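Local structure of pyridine nucleotide-disulfide oxidoreductase-like protein (Myceliophthora thermophila, 5MQ6) at residues A[217-222]-A[525-530]; A[518-523]-A[569-574]; A[41-46]-A[231-236]. The protein catalyses the flavin-dependent Baeyer-Villiger oxidation of ketones, polycyclic ones above all, inserting one oxygen atom beside the carbonyl to give esters or lactones. One frame throughout, in Å; residues are numbered along the deposited sequence.

How the interactions relate
Interactions 1 and 2 are neighbours, their centres about 11 Å apart; of the two, interaction 1 reaches the FAD, through A222. Interaction 3 lies beside the NADPH, its centre about 32 Å from that of interaction 1 and about 36 Å from that of interaction 2. Interaction 1 pairs strands 218-221 and 527-529 of a mixed sheet. Interaction 2 joins the loop before strand 527-529 to strand 567-571, and the two touch: F529 N probably bonds V519 O at 2.9 Å. Interaction 3 is a separate two-stranded sheet, whose strand 230-232 follows 218-221, so a short run of sequence links the flavin-side sheet to the nucleotide pocket. The chain order is 41-46, 217-222, 231-236, 518-523, 525-530, 569-574.

Interaction 1 (A[217-222]-A[525-530]); sequences RYVLLA and PNLFFT
Four backbone hydrogen bonds tie strands 218-221 and 527-529 in parallel. V219 N gives to N526 O and F528 N to V219 O; L221 N reaches F528 O at 2.8 Å, and T530 N bonds L221 O. A fifth bond comes from a side chain: N526 ND2 donates to R217 O at 3.0 Å, the donor 52° above the carbonyl plane, the oxygen near that of the amide. With N526 CG anti to its carbonyl carbon (chi1 -72°), the same amide lies flat over one face of the Y218 ring, the planes 13° apart and ND2 above the ring centre. Its other bonds, OD1 from V569 N and ND2 to A567 O, fix its rotation. The strands belong to the mixed sheet of the FAD-binding Rossmann-type domain, where strand 78-84 flanks 218-221 and A222 touches the flavin cofactor. On one face V219 CG1 meets L527 CD1 at 3.8 Å, and L221 CB packs on F529 CB; on the other L220 CD1 approaches F528 CD2, and I556 of helix 541-562 touches both residues. The Y218 and F528 rings meet at their edges, CE1 to CE2 at 4.2 Å. One water bridges T530 OG1 and, weakly, L221 O.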
# COMPACT_ATOMS: atom_id res chain seq x y z
N ARG A 217 24.92 2.07 -11.00
CA ARG A 217 25.65 2.83 -9.94
C ARG A 217 24.76 3.01 -8.73
O ARG A 217 25.22 2.94 -7.64
CB ARG A 217 26.03 4.24 -10.50
CG ARG A 217 27.01 4.12 -11.67
CD ARG A 217 27.30 5.55 -12.11
NE ARG A 217 28.23 5.62 -13.16
CZ ARG A 217 28.61 6.72 -13.77
NH1 ARG A 217 28.18 7.90 -13.38
NH2 ARG A 217 29.50 6.61 -14.74
N TYR A 218 23.48 3.26 -8.95
CA TYR A 218 22.49 3.44 -7.94
C TYR A 218 21.30 2.51 -8.14
O TYR A 218 20.84 2.32 -9.33
CB TYR A 218 21.96 4.85 -8.08
CG TYR A 218 22.83 5.99 -7.64
CD1 TYR A 218 22.86 6.42 -6.30
CD2 TYR A 218 23.58 6.72 -8.56
CE1 TYR A 218 23.58 7.55 -5.90
CE2 TYR A 218 24.31 7.82 -8.15
CZ TYR A 218 24.30 8.23 -6.86
OH TYR A 218 25.09 9.35 -6.59
N VAL A 219 20.76 2.03 -7.02
CA VAL A 219 19.49 1.29 -7.08
C VAL A 219 18.48 2.02 -6.23
O VAL A 219 18.70 2.27 -5.11
CB VAL A 219 19.63 -0.16 -6.61
CG1 VAL A 219 18.27 -0.88 -6.47
CG2 VAL A 219 20.58 -0.93 -7.52
N LEU A 220 17.35 2.35 -6.80
CA LEU A 220 16.25 3.05 -6.12
C LEU A 220 15.03 2.07 -6.03
O LEU A 220 14.44 1.71 -7.05
CB LEU A 220 15.90 4.22 -6.99
CG LEU A 220 16.79 5.44 -7.04
CD1 LEU A 220 18.07 5.46 -6.36
CD2 LEU A 220 16.58 6.34 -8.20
N LEU A 221 14.63 1.68 -4.84
CA LEU A 221 13.49 0.77 -4.72
C LEU A 221 12.19 1.56 -4.58
O LEU A 221 12.05 2.38 -3.68
CB LEU A 221 13.65 -0.13 -3.54
CG LEU A 221 14.91 -0.94 -3.47
CD1 LEU A 221 14.83 -1.72 -2.19
CD2 LEU A 221 15.28 -1.85 -4.62
N ALA A 222 11.25 1.33 -5.49
CA ALA A 222 9.86 1.79 -5.33
C ALA A 222 8.97 0.54 -5.51
O ALA A 222 8.10 0.42 -6.38
CB ALA A 222 9.56 2.87 -6.37
N PRO A 525 25.76 1.37 0.15
CA PRO A 525 26.00 2.63 -0.57
C PRO A 525 25.22 2.67 -1.86
O PRO A 525 25.03 1.63 -2.47
CB PRO A 525 27.53 2.62 -0.84
CG PRO A 525 27.87 1.18 -0.88
CD PRO A 525 26.93 0.47 0.01
N ASN A 526 24.77 3.87 -2.25
CA ASN A 526 24.06 4.05 -3.48
C ASN A 526 22.78 3.27 -3.59
O ASN A 526 22.28 3.10 -4.68
CB ASN A 526 24.97 3.89 -4.71
CG ASN A 526 25.91 5.06 -4.87
OD1 ASN A 526 26.04 5.89 -3.96
ND2 ASN A 526 26.60 5.13 -6.04
N LEU A 527 22.18 2.90 -2.48
CA LEU A 527 20.85 2.23 -2.49
C LEU A 527 19.96 3.12 -1.71
O LEU A 527 20.31 3.56 -0.61
CB LEU A 527 20.92 0.91 -1.73
CG LEU A 527 19.60 0.16 -1.49
CD1 LEU A 527 18.94 -0.30 -2.81
CD2 LEU A 527 19.79 -1.00 -0.52
N PHE A 528 18.78 3.36 -2.27
CA PHE A 528 17.73 4.08 -1.60
C PHE A 528 16.39 3.43 -1.76
O PHE A 528 16.19 2.72 -2.73
CB PHE A 528 17.68 5.55 -2.15
CG PHE A 528 18.93 6.35 -1.85
CD1 PHE A 528 19.05 7.08 -0.64
CD2 PHE A 528 19.94 6.42 -2.76
CE1 PHE A 528 20.20 7.82 -0.41
CE2 PHE A 528 21.12 7.14 -2.50
CZ PHE A 528 21.21 7.88 -1.38
N PHE A 529 15.48 3.70 -0.85
CA PHE A 529 14.18 3.06 -0.86
C PHE A 529 13.17 4.02 -0.36
O PHE A 529 13.46 4.84 0.48
CB PHE A 529 14.18 1.71 -0.11
CG PHE A 529 15.08 1.66 1.12
CD1 PHE A 529 14.62 2.06 2.36
CD2 PHE A 529 16.41 1.18 1.08
CE1 PHE A 529 15.42 1.99 3.52
CE2 PHE A 529 17.21 1.16 2.24
CZ PHE A 529 16.73 1.58 3.45
N THR A 530 11.94 3.88 -0.86
CA THR A 530 10.86 4.79 -0.47
C THR A 530 10.64 4.57 1.01
O THR A 530 10.73 3.50 1.48
CB THR A 530 9.59 4.60 -1.30
OG1 THR A 530 9.26 3.22 -1.40
CG2 THR A 530 9.81 4.94 -2.72
O HOH W 1 10.32 0.72 -1.72

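Interaction 2 (A[518-523]-A[569-574]); sequences GVCSNG and VEVTSE
With CG anti to the backbone N (chi1 178°), N522 brings its amide to V571 O at the end of strand 567-571, and the extended chain of E570 (chi1 -167°) carries its carboxylate to G523, the residue after N522. N522 ND2 then donates to V571 O at 2.8 Å, a nearly straight bond in which the donor lies in the carbonyl plane and the acceptor close to the amide plane. G523 N bonds E570 OE2 at 2.7 Å, a bent bond (135°) to the anti lone pair of that oxygen, while OE1 forms a salt bridge with R499, so both carboxylate oxygens are engaged. The contact joins the irregular loop before strand 527-529 to a strand-to-helix junction: T572 is the N-cap of helix 573-585, its OG1 capping A575 N. On the inner side V571 wedges against the loop. Its CG1 presses on the peptide between S521 and N522, 3.4 Å from S521 C, and CB rests 3.8 Å from C520 SG. F649 of strand 649-653 touches both C520 and V571. A water links S521 O, at 3.0 Å, and V571 N, at 2.9 Å, accepting from the latter.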
# COMPACT_ATOMS: atom_id res chain seq x y z
N GLY A 518 14.45 6.96 6.90
CA GLY A 518 13.76 5.82 6.30
C GLY A 518 14.17 5.44 4.89
O GLY A 518 13.55 4.52 4.29
N VAL A 519 15.21 6.04 4.35
CA VAL A 519 15.46 5.84 2.91
C VAL A 519 16.76 5.17 2.51
O VAL A 519 16.96 4.86 1.30
CB VAL A 519 15.40 7.19 2.14
CG1 VAL A 519 14.02 7.82 2.30
CG2 VAL A 519 16.45 8.13 2.59
N CYS A 520 17.65 4.98 3.47
CA CYS A 520 18.96 4.29 3.18
C CYS A 520 19.49 3.67 4.47
O CYS A 520 19.02 4.01 5.57
CB CYS A 520 19.95 5.30 2.60
SG CYS A 520 20.32 6.62 3.79
N SER A 521 20.51 2.82 4.35
CA SER A 521 21.12 2.06 5.46
C SER A 521 22.67 1.90 5.23
O SER A 521 23.19 1.70 4.07
CB SER A 521 20.51 0.68 5.57
OG SER A 521 20.62 0.15 6.90
N ASN A 522 23.37 1.95 6.35
CA ASN A 522 24.80 1.79 6.38
C ASN A 522 25.22 0.42 5.93
O ASN A 522 24.64 -0.60 6.37
CB ASN A 522 25.38 2.10 7.76
CG ASN A 522 26.87 1.89 7.79
OD1 ASN A 522 27.25 0.87 8.24
ND2 ASN A 522 27.69 2.77 7.13
N GLY A 523 26.24 0.40 5.10
CA GLY A 523 26.70 -0.87 4.41
C GLY A 523 26.17 -1.08 3.02
O GLY A 523 26.54 -2.04 2.39
N VAL A 569 27.57 7.39 -2.16
CA VAL A 569 26.86 8.01 -1.10
C VAL A 569 26.41 6.97 -0.15
O VAL A 569 25.62 6.08 -0.53
CB VAL A 569 25.55 8.64 -1.65
CG1 VAL A 569 24.85 9.37 -0.52
CG2 VAL A 569 25.86 9.60 -2.73
N GLU A 570 26.80 7.09 1.13
CA GLU A 570 26.55 6.01 2.11
C GLU A 570 26.33 6.61 3.46
O GLU A 570 27.18 7.35 3.94
CB GLU A 570 27.75 5.05 2.24
CG GLU A 570 27.35 3.80 2.99
CD GLU A 570 28.42 2.74 3.09
OE1 GLU A 570 29.47 2.87 2.47
OE2 GLU A 570 28.19 1.75 3.79
N VAL A 571 25.16 6.37 4.03
CA VAL A 571 24.92 6.87 5.41
C VAL A 571 25.92 6.18 6.41
O VAL A 571 26.25 4.97 6.28
CB VAL A 571 23.49 6.67 5.89
CG1 VAL A 571 23.09 5.21 6.03
CG2 VAL A 571 23.24 7.39 7.24
N THR A 572 26.34 6.93 7.41
CA THR A 572 27.21 6.30 8.42
C THR A 572 26.41 5.49 9.49
O THR A 572 25.23 5.72 9.72
CB THR A 572 28.04 7.35 9.15
OG1 THR A 572 27.17 8.24 9.80
CG2 THR A 572 28.90 8.18 8.17
N SER A 573 27.05 4.58 10.16
CA SER A 573 26.39 3.79 11.23
C SER A 573 25.93 4.71 12.35
O SER A 573 24.88 4.51 12.89
CB SER A 573 27.27 2.64 11.80
OG SER A 573 28.51 3.18 12.15
N GLU A 574 26.74 5.74 12.62
CA GLU A 574 26.45 6.78 13.63
C GLU A 574 25.20 7.50 13.35
O GLU A 574 24.46 7.74 14.26
CB GLU A 574 27.51 7.92 13.67
CG GLU A 574 28.53 7.62 14.68
CD GLU A 574 29.87 8.08 14.22
OE1 GLU A 574 29.96 9.29 13.89
OE2 GLU A 574 30.78 7.22 14.18
O HOH W 2 23.68 4.28 2.58

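Interaction 3 (A[41-46]-A[231-236]); sequences QFIRLK and VPKIPG. With NDP (NADPH dihydro-nicotinamide-adenine-dinucleotide phosphate), chain C.
Strands 42-44 and 230-232 run antiparallel, I43 and V231 forming a hydrogen-bonded pair and F42 and P232 a non-hydrogen-bonded one. This small two-stranded sheet flanks the NADPH pocket and joins a segment near the N-terminus to the chain within the pyridine nucleotide-disulphide oxidoreductase region. I43 N donates to V231 O and V231 N to I43 O, both at 2.9 Å, and K233, the central residue of an inverse gamma turn, adds a bond from its N to Q41 O at 2.8 Å. The side chains of F42 and P232 part from each other, yet both reach the adenine. CG anti to the carbonyl carbon (chi1 -62°) turns the edge of the F42 ring onto the base, CE1 lying 3.4 Å from NDP N7A, which sits in the ring plane. P232 CB touches the same base, 3.6 Å from NDP N6A. Replacing F42 by an alanine removes the ring, and the N7A edge of the adenine is then likely to lose its aromatic neighbour and P232 CA its contact with CD1. I43 and V231 share one face of the sheet and touch through their CG2 methyls. V231 CG1 also meets L45 CD1 at 3.7 Å, the two side chains crossing at about a right angle. K233 kinks at its second torsion (-88°) and folds back across I43, and its NZ bonds to G40 O. This fold brings K233 CE to 3.4 Å from I43 CB, tighter than usual for two carbons.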
# COMPACT_ATOMS: atom_id res chain seq x y z
N GLN A 41 -1.30 -17.79 9.28
CA GLN A 41 -2.59 -18.10 8.62
C GLN A 41 -2.72 -17.82 7.07
O GLN A 41 -3.72 -18.23 6.44
CB GLN A 41 -3.69 -17.34 9.37
CG GLN A 41 -3.43 -15.82 9.37
CD GLN A 41 -4.41 -15.04 10.21
OE1 GLN A 41 -4.15 -14.57 11.32
NE2 GLN A 41 -5.57 -14.93 9.67
N PHE A 42 -1.77 -17.07 6.49
CA PHE A 42 -1.85 -16.63 5.09
C PHE A 42 -0.69 -17.22 4.37
O PHE A 42 0.30 -17.55 4.97
CB PHE A 42 -1.82 -15.08 4.94
CG PHE A 42 -3.00 -14.37 5.62
CD1 PHE A 42 -4.32 -14.63 5.23
CD2 PHE A 42 -2.78 -13.45 6.67
CE1 PHE A 42 -5.40 -13.99 5.87
CE2 PHE A 42 -3.86 -12.81 7.32
CZ PHE A 42 -5.18 -13.08 6.93
N ILE A 43 -0.83 -17.38 3.07
CA ILE A 43 0.28 -17.74 2.22
C ILE A 43 0.17 -16.92 0.96
O ILE A 43 -0.96 -16.63 0.50
CB ILE A 43 0.40 -19.27 1.94
CG1 ILE A 43 1.51 -19.58 0.91
CG2 ILE A 43 -0.92 -19.91 1.49
CD1 ILE A 43 1.84 -21.05 0.88
N ARG A 44 1.32 -16.53 0.41
CA ARG A 44 1.29 -15.89 -0.88
C ARG A 44 0.75 -16.85 -1.94
O ARG A 44 1.14 -18.04 -2.03
CB ARG A 44 2.66 -15.40 -1.34
CG ARG A 44 3.37 -14.49 -0.38
CD ARG A 44 4.84 -14.42 -0.79
NE ARG A 44 5.50 -13.32 -0.10
CZ ARG A 44 5.89 -13.33 1.18
NH1 ARG A 44 5.70 -14.41 1.94
NH2 ARG A 44 6.47 -12.25 1.71
N LEU A 45 -0.11 -16.29 -2.77
CA LEU A 45 -0.69 -17.00 -3.90
C LEU A 45 0.40 -17.69 -4.73
O LEU A 45 0.33 -18.91 -4.97
CB LEU A 45 -1.50 -16.03 -4.78
CG LEU A 45 -2.62 -16.57 -5.65
CD1 LEU A 45 -3.51 -17.61 -4.92
CD2 LEU A 45 -3.46 -15.40 -6.21
N LYS A 46 1.43 -16.91 -5.12
CA LYS A 46 2.52 -17.44 -5.90
C LYS A 46 3.37 -18.52 -5.18
O LYS A 46 4.06 -19.23 -5.86
CB LYS A 46 3.44 -16.33 -6.38
CG LYS A 46 4.35 -15.83 -5.28
CD LYS A 46 5.15 -14.65 -5.74
CE LYS A 46 5.90 -14.07 -4.56
NZ LYS A 46 6.83 -13.08 -5.14
N VAL A 231 -3.67 -15.55 0.13
CA VAL A 231 -4.89 -16.32 0.45
C VAL A 231 -4.73 -16.95 1.81
O VAL A 231 -3.60 -17.27 2.25
CB VAL A 231 -5.22 -17.41 -0.57
CG1 VAL A 231 -5.45 -16.76 -1.91
CG2 VAL A 231 -4.11 -18.45 -0.64
N PRO A 232 -5.86 -17.12 2.48
CA PRO A 232 -5.83 -17.79 3.77
C PRO A 232 -5.59 -19.28 3.57
O PRO A 232 -5.96 -19.80 2.52
CB PRO A 232 -7.22 -17.54 4.33
CG PRO A 232 -8.08 -17.24 3.13
CD PRO A 232 -7.24 -16.88 1.98
N LYS A 233 -4.98 -19.93 4.56
CA LYS A 233 -4.76 -21.37 4.54
C LYS A 233 -6.09 -22.03 4.85
O LYS A 233 -6.26 -22.53 5.96
CB LYS A 233 -3.77 -21.81 5.62
CG LYS A 233 -2.42 -21.14 5.62
CD LYS A 233 -1.44 -21.84 4.74
CE LYS A 233 -0.13 -21.05 4.81
NZ LYS A 233 0.55 -20.98 6.15
N ILE A 234 -7.04 -22.03 3.92
CA ILE A 234 -8.33 -22.68 4.20
C ILE A 234 -8.21 -24.16 3.81
O ILE A 234 -8.12 -24.45 2.62
CB ILE A 234 -9.47 -22.04 3.39
CG1 ILE A 234 -9.74 -20.57 3.87
CG2 ILE A 234 -10.77 -22.91 3.49
CD1 ILE A 234 -10.69 -19.81 2.94
N PRO A 235 -8.28 -25.09 4.78
CA PRO A 235 -8.15 -26.53 4.46
C PRO A 235 -8.97 -26.95 3.26
O PRO A 235 -10.17 -26.66 3.21
CB PRO A 235 -8.66 -27.20 5.72
CG PRO A 235 -8.18 -26.29 6.76
CD PRO A 235 -8.50 -24.92 6.22
N GLY A 236 -8.32 -27.58 2.29
CA GLY A 236 -9.02 -28.14 1.15
C GLY A 236 -9.40 -27.15 0.10
O GLY A 236 -10.19 -27.46 -0.79
PA NDP C . -7.68 -6.70 2.89
O1A NDP C . -6.42 -7.45 3.43
O2A NDP C . -8.04 -5.30 3.30
O5B NDP C . -8.93 -7.70 3.08
C5B NDP C . -8.81 -9.11 3.01
C4B NDP C . -10.14 -9.60 3.54
O4B NDP C . -10.16 -11.05 3.56
C3B NDP C . -10.40 -9.09 4.96
O3B NDP C . -11.74 -8.55 5.03
C2B NDP C . -10.18 -10.36 5.75
O2B NDP C . -10.85 -10.39 7.05
C1B NDP C . -10.66 -11.43 4.80
N9A NDP C . -10.16 -12.75 5.20
C8A NDP C . -8.86 -13.13 5.46
N7A NDP C . -8.80 -14.42 5.84
C5A NDP C . -10.10 -14.83 5.83
C6A NDP C . -10.76 -16.08 6.16
N6A NDP C . -10.01 -17.10 6.56
N1A NDP C . -12.11 -16.13 6.03
C2A NDP C . -12.88 -15.07 5.63
N3A NDP C . -12.36 -13.87 5.32
C4A NDP C . -10.99 -13.74 5.42
O3 NDP C . -7.62 -6.62 1.29
PN NDP C . -8.35 -5.61 0.22
O1N NDP C . -7.89 -6.13 -1.18
O2N NDP C . -9.85 -5.54 0.46
O5D NDP C . -7.72 -4.15 0.51
C5D NDP C . -6.26 -4.03 0.56
C4D NDP C . -5.83 -2.58 0.49
O4D NDP C . -6.08 -2.03 -0.82
C3D NDP C . -6.74 -1.72 1.36
O3D NDP C . -6.65 -1.91 2.82
C2D NDP C . -6.54 -0.32 0.74
O2D NDP C . -5.27 0.27 1.16
C1D NDP C . -6.64 -0.66 -0.74
P2B NDP C . -10.06 -9.84 8.36
O1X NDP C . -8.66 -10.47 8.26
O2X NDP C . -10.75 -10.40 9.59
O3X NDP C . -10.18 -8.31 8.34